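Local coordinates for protein putative PTS system, cellobiose-specific IIA component (Streptococcus mutans, PDB 3L8R) that probably carries a phosphoryl group from HPr toward the cellobiose transporter of the sugar phosphotransferase system, working as a trimeric three-helix-bundle IIA protein, at residues A[29-34]-A[93-98]. Numbering follows the deposited sequence.
Sequences EIILNS and MVHAQD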
loop_
_atom_site.group_PDB
_atom_site.type_symbol
_atom_site.label_atom_id
_atom_site.label_comp_id
_atom_site.label_asym_id
_atom_site.label_seq_id
_atom_site.Cartn_x
_atom_site.Cartn_y
_atom_site.Cartn_z
ATOM N N GLU A 29 13.988 -1.862 11.907
ATOM C CA GLU A 29 12.993 -1.865 12.957
ATOM C C GLU A 29 11.583 -1.847 12.356
ATOM O O GLU A 29 10.693 -2.607 12.764
ATOM C CB GLU A 29 13.202 -0.621 13.819
ATOM C CG GLU A 29 12.708 -0.787 15.222
ATOM C CD GLU A 29 12.870 0.448 16.065
ATOM O OE1 GLU A 29 13.521 1.422 15.620
ATOM O OE2 GLU A 29 12.333 0.436 17.188
ATOM N N ILE A 30 11.388 -0.992 11.362
ATOM C CA ILE A 30 10.122 -0.886 10.678
ATOM C C ILE A 30 9.805 -2.186 9.906
ATOM O O ILE A 30 8.798 -2.835 10.171
ATOM C CB ILE A 30 10.086 0.398 9.792
ATOM C CG1 ILE A 30 10.121 1.663 10.687
ATOM C CG2 ILE A 30 8.864 0.373 8.858
ATOM C CD1 ILE A 30 10.440 2.977 9.940
ATOM N N ILE A 31 10.667 -2.603 8.998
ATOM C CA ILE A 31 10.493 -3.899 8.321
ATOM C C ILE A 31 10.270 -5.100 9.241
ATOM O O ILE A 31 9.343 -5.875 9.014
ATOM C CB ILE A 31 11.706 -4.227 7.455
ATOM C CG1 ILE A 31 11.921 -3.128 6.432
ATOM C CG2 ILE A 31 11.478 -5.500 6.743
ATOM C CD1 ILE A 31 13.328 -2.953 5.976
ATOM N N LEU A 32 11.112 -5.285 10.266
ATOM C CA LEU A 32 10.910 -6.456 11.136
ATOM C C LEU A 32 9.586 -6.439 11.871
ATOM O O LEU A 32 8.885 -7.449 11.894
ATOM C CB LEU A 32 12.046 -6.680 12.161
ATOM C CG LEU A 32 13.262 -7.298 11.448
ATOM C CD1 LEU A 32 14.587 -6.953 12.163
ATOM C CD2 LEU A 32 13.075 -8.813 11.243
ATOM N N ASN A 33 9.266 -5.303 12.497
ATOM C CA ASN A 33 8.023 -5.226 13.244
ATOM C C ASN A 33 6.798 -5.198 12.366
ATOM O O ASN A 33 5.758 -5.756 12.722
ATOM C CB ASN A 33 8.029 -4.053 14.209
ATOM C CG ASN A 33 8.987 -4.275 15.368
ATOM O OD1 ASN A 33 9.028 -5.364 15.951
ATOM N ND2 ASN A 33 9.752 -3.240 15.717
ATOM N N SER A 34 6.897 -4.606 11.191
ATOM C CA SER A 34 5.704 -4.632 10.366
ATOM C C SER A 34 5.562 -5.984 9.685
ATOM O O SER A 34 4.437 -6.483 9.553
ATOM C CB SER A 34 5.571 -3.401 9.444
ATOM O OG SER A 34 6.209 -3.584 8.170
ATOM N N MET A 93 14.749 2.291 3.156
ATOM C CA MET A 93 13.723 3.050 3.855
ATOM C C MET A 93 12.397 3.048 3.087
ATOM O O MET A 93 11.340 2.821 3.672
ATOM C CB MET A 93 14.167 4.482 4.120
ATOM C CG MET A 93 13.154 5.198 4.956
ATOM S SD MET A 93 13.204 4.660 6.696
ATOM C CE MET A 93 14.886 5.161 7.137
ATOM N N VAL A 94 12.450 3.326 1.785
ATOM C CA VAL A 94 11.258 3.286 0.962
ATOM C C VAL A 94 10.560 1.953 1.178
ATOM O O VAL A 94 9.306 1.873 1.276
ATOM C CB VAL A 94 11.571 3.461 -0.510
ATOM C CG1 VAL A 94 10.284 3.508 -1.349
ATOM C CG2 VAL A 94 12.407 4.726 -0.733
ATOM N N HIS A 95 11.360 0.909 1.301
ATOM C CA HIS A 95 10.828 -0.439 1.285
ATOM C C HIS A 95 10.164 -0.686 2.593
ATOM O O HIS A 95 9.063 -1.187 2.622
ATOM C CB HIS A 95 11.954 -1.438 1.100
ATOM C CG HIS A 95 11.495 -2.861 1.113
ATOM N ND1 HIS A 95 10.533 -3.332 0.249
ATOM C CD2 HIS A 95 11.902 -3.922 1.845
ATOM C CE1 HIS A 95 10.332 -4.619 0.479
ATOM N NE2 HIS A 95 11.149 -5.002 1.449
ATOM N N ALA A 96 10.859 -0.313 3.679
ATOM C CA ALA A 96 10.329 -0.339 5.034
ATOM C C ALA A 96 9.023 0.475 5.192
ATOM O O ALA A 96 8.029 -0.034 5.711
ATOM C CB ALA A 96 11.401 0.144 5.999
ATOM N N GLN A 97 9.019 1.726 4.725
ATOM C CA GLN A 97 7.797 2.487 4.698
ATOM C C GLN A 97 6.709 1.794 3.903
ATOM O O GLN A 97 5.532 1.854 4.296
ATOM C CB GLN A 97 8.040 3.885 4.171
ATOM C CG GLN A 97 8.946 4.754 5.071
ATOM C CD GLN A 97 9.185 6.126 4.465
ATOM O OE1 GLN A 97 10.284 6.412 3.955
ATOM N NE2 GLN A 97 8.146 6.963 4.455
ATOM N N ASP A 98 7.052 1.104 2.820
ATOM C CA ASP A 98 5.980 0.476 2.035
ATOM C C ASP A 98 5.462 -0.708 2.863
ATOM O O ASP A 98 4.294 -1.072 2.800
ATOM C CB ASP A 98 6.464 -0.092 0.690
ATOM C CG ASP A 98 6.789 0.950 -0.356
ATOM O OD1 ASP A 98 6.194 2.098 -0.428
ATOM O OD2 ASP A 98 7.697 0.604 -1.164
#
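Ile30 and Ile31 meet the methyl of Ala96 where helix 20-49 packs against helix 91-118. The contact is apolar, and no hydrogen bond crosses it. The small alanine lets the helices come close: the segment axes approach to 8.3 Å, running the same way at 29°.

Ile31 lays its longer branch against the alanine methyl. Ile31 CG1 lies 3.3 Å from Ala96 CB, and Ile31 CD1 is 3.6 Å from the same carbon. CG1 sits beside the backbone N and anti to the carbonyl carbon (chi1 -58°), which carries this branch across to helix 91-118. Ile31 CD1 also comes obliquely to the His95 ring, at a loose 4.5 Å from His95 CD2.

Ile30 uses its shorter branch. Ile30 CG2 lies 3.8 Å from Ala96 CB and 3.3 Å from Ala96 O. Its side chain also touches Ala73 of helix 53-82, so it packs in the core of the three-helix bundle.

Polar groups flank this patch. Ser34 OG is hydrogen-bonded to His99 ND1, a further tie between the same two helices. Asp98 turns to the trimer interface, where its OD1 comes close to Asp98 OD1 of the second and third subunits; these carboxylates are the predicted shared magnesium site.

His95, unphosphorylated here, is the predicted phosphohistidine intermediate. Across these segments the helices thus meet through apolar contact at a small alanine, and an apolar methyl lies near the predicted catalytic ring.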